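Local coordinates for protein CysE, serine acetyltransferase (Brucella abortus, PDB 4HZD) that probably transfers an acetyl group from acetyl-coenzyme A to L-serine, the first step of cysteine biosynthesis from serine, at residues S162-D167 with D182-L187. Sequence-based numbering, arbitrary orientation.
Sequences SGLFLD and DNVSIL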
loop_
_atom_site.group_PDB
_atom_site.type_symbol
_atom_site.label_atom_id
_atom_site.label_comp_id
_atom_site.label_asym_id
_atom_site.label_seq_id
_atom_site.Cartn_x
_atom_site.Cartn_y
_atom_site.Cartn_z
ATOM N N SER A 162 33.603 -0.022 11.850
ATOM C CA SER A 162 33.473 -0.001 10.399
ATOM C C SER A 162 34.107 -1.231 9.766
ATOM O O SER A 162 34.760 -2.046 10.457
ATOM C CB SER A 162 34.121 1.255 9.845
ATOM O OG SER A 162 35.498 1.180 10.077
ATOM N N GLY A 163 33.935 -1.363 8.444
ATOM C CA GLY A 163 34.332 -2.589 7.756
ATOM C C GLY A 163 33.711 -3.828 8.396
ATOM O O GLY A 163 34.348 -4.882 8.535
ATOM N N LEU A 164 32.469 -3.694 8.835
ATOM C CA LEU A 164 31.751 -4.851 9.385
ATOM C C LEU A 164 31.058 -5.627 8.277
ATOM O O LEU A 164 30.365 -5.041 7.448
ATOM C CB LEU A 164 30.746 -4.379 10.421
ATOM C CG LEU A 164 29.858 -5.422 11.126
ATOM C CD1 LEU A 164 30.697 -6.453 11.891
ATOM C CD2 LEU A 164 28.918 -4.669 12.068
ATOM N N PHE A 165 31.284 -6.935 8.254
ATOM C CA PHE A 165 30.605 -7.840 7.354
ATOM C C PHE A 165 29.632 -8.755 8.116
ATOM O O PHE A 165 30.052 -9.572 8.960
ATOM C CB PHE A 165 31.655 -8.606 6.561
ATOM C CG PHE A 165 31.096 -9.632 5.612
ATOM C CD1 PHE A 165 29.954 -9.369 4.857
ATOM C CD2 PHE A 165 31.759 -10.832 5.424
ATOM C CE1 PHE A 165 29.462 -10.318 3.968
ATOM C CE2 PHE A 165 31.274 -11.801 4.543
ATOM C CZ PHE A 165 30.130 -11.542 3.815
ATOM N N LEU A 166 28.332 -8.580 7.835
ATOM C CA LEU A 166 27.246 -9.336 8.461
ATOM C C LEU A 166 26.693 -10.297 7.421
ATOM O O LEU A 166 25.803 -9.945 6.609
ATOM C CB LEU A 166 26.147 -8.368 8.918
ATOM C CG LEU A 166 25.700 -8.391 10.362
ATOM C CD1 LEU A 166 26.888 -8.228 11.323
ATOM C CD2 LEU A 166 24.632 -7.303 10.620
ATOM N N ASP A 167 27.258 -11.491 7.396
ATOM C CA ASP A 167 27.075 -12.365 6.252
ATOM C C ASP A 167 25.825 -13.183 6.506
ATOM O O ASP A 167 25.746 -13.864 7.522
ATOM C CB ASP A 167 28.326 -13.271 6.095
ATOM C CG ASP A 167 28.265 -14.198 4.843
ATOM O OD1 ASP A 167 27.444 -13.973 3.926
ATOM O OD2 ASP A 167 29.060 -15.160 4.787
ATOM N N ASP A 182 36.462 -2.528 14.492
ATOM C CA ASP A 182 36.586 -2.621 13.025
ATOM C C ASP A 182 36.999 -3.942 12.461
ATOM O O ASP A 182 37.596 -4.772 13.148
ATOM C CB ASP A 182 37.538 -1.557 12.469
ATOM C CG ASP A 182 37.230 -0.197 12.976
ATOM O OD1 ASP A 182 36.081 0.034 13.420
ATOM O OD2 ASP A 182 38.134 0.652 12.941
ATOM N N ASN A 183 36.716 -4.101 11.162
ATOM C CA ASN A 183 37.054 -5.277 10.372
ATOM C C ASN A 183 36.630 -6.635 10.967
ATOM O O ASN A 183 37.386 -7.614 10.944
ATOM C CB ASN A 183 38.547 -5.260 10.014
ATOM C CG ASN A 183 38.981 -3.922 9.447
ATOM O OD1 ASN A 183 39.941 -3.337 9.924
ATOM N ND2 ASN A 183 38.218 -3.392 8.482
ATOM N N VAL A 184 35.419 -6.686 11.493
ATOM C CA VAL A 184 34.864 -7.953 11.984
ATOM C C VAL A 184 33.931 -8.575 10.935
ATOM O O VAL A 184 33.269 -7.848 10.181
ATOM C CB VAL A 184 34.159 -7.709 13.334
ATOM C CG1 VAL A 184 33.458 -8.955 13.855
ATOM C CG2 VAL A 184 35.204 -7.253 14.343
ATOM N N SER A 185 33.915 -9.901 10.860
ATOM C CA SER A 185 32.908 -10.619 10.076
ATOM C C SER A 185 32.051 -11.458 10.999
ATOM O O SER A 185 32.571 -12.219 11.844
ATOM C CB SER A 185 33.540 -11.505 9.002
ATOM O OG SER A 185 34.280 -10.701 8.099
ATOM N N ILE A 186 30.727 -11.311 10.868
ATOM C CA ILE A 186 29.774 -12.034 11.714
ATOM C C ILE A 186 28.747 -12.780 10.840
ATOM O O ILE A 186 28.150 -12.205 9.923
ATOM C CB ILE A 186 29.042 -11.097 12.716
ATOM C CG1 ILE A 186 30.027 -10.226 13.529
ATOM C CG2 ILE A 186 28.114 -11.887 13.654
ATOM C CD1 ILE A 186 29.354 -9.299 14.519
ATOM N N LEU A 187 28.530 -14.056 11.123
ATOM C CA LEU A 187 27.552 -14.813 10.347
ATOM C C LEU A 187 26.141 -14.813 10.962
ATOM O O LEU A 187 25.930 -14.188 11.976
ATOM C CB LEU A 187 28.111 -16.211 9.997
ATOM C CG LEU A 187 28.782 -15.933 8.622
ATOM C CD1 LEU A 187 30.284 -15.717 8.692
ATOM C CD2 LEU A 187 28.359 -16.921 7.549
HETATM O O HOH W 1 33.603 -4.330 12.151
#
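L166 and I186 lie side by side on adjacent coils of the left-handed beta-helix and point the same way. L166 CD1 rests 3.8 Å from I186 CB. L164 CD1 meets the same isoleucine at its far end, I186 CD1, so both leucines touch it. CG1 of I186 stands beside the backbone N (chi1 -51°), and from there the chain extends straight (chi2 -180°) to that methyl. L164 CD1 also packs against V184 CB at 4.0 Å.

The other face of the strand pair carries F165 and S185. S185 OG lies at the edge of the F165 ring, in its plane, 3.7 Å from CD2. It hydrogen-bonds to R101 of helix 87-101. D167 CB sits over one face of the ring, toward its rim. D167 and L187 run alongside each other, with CB of the aspartate 3.7 Å from CG of the leucine. L187 also touches the bound coenzyme A.

The backbones are parallel and in register. F165 N donates to V184 O (2.9 Å), I186 N to F165 O and D167 N to I186 O. At the turn before the strands, N183 N donates to S162 O. A water bridges that carbonyl to V184 N. S162 N donates to D182 OD1 (2.9 Å), reaching it from above the carboxylate plane. G163 and N183 both have positive phi, so the two coils turn alike.

Strand 165-166 lies at one edge of its sheet within the chain, and strand 185-186 continues the pairing to 211-212. L166 and I186 face L172 of strand 172-174 inside the beta-helix. I121 of helix 116-132 touches L164 and L166, while helix 87-101 packs on F165 through V98 and R101.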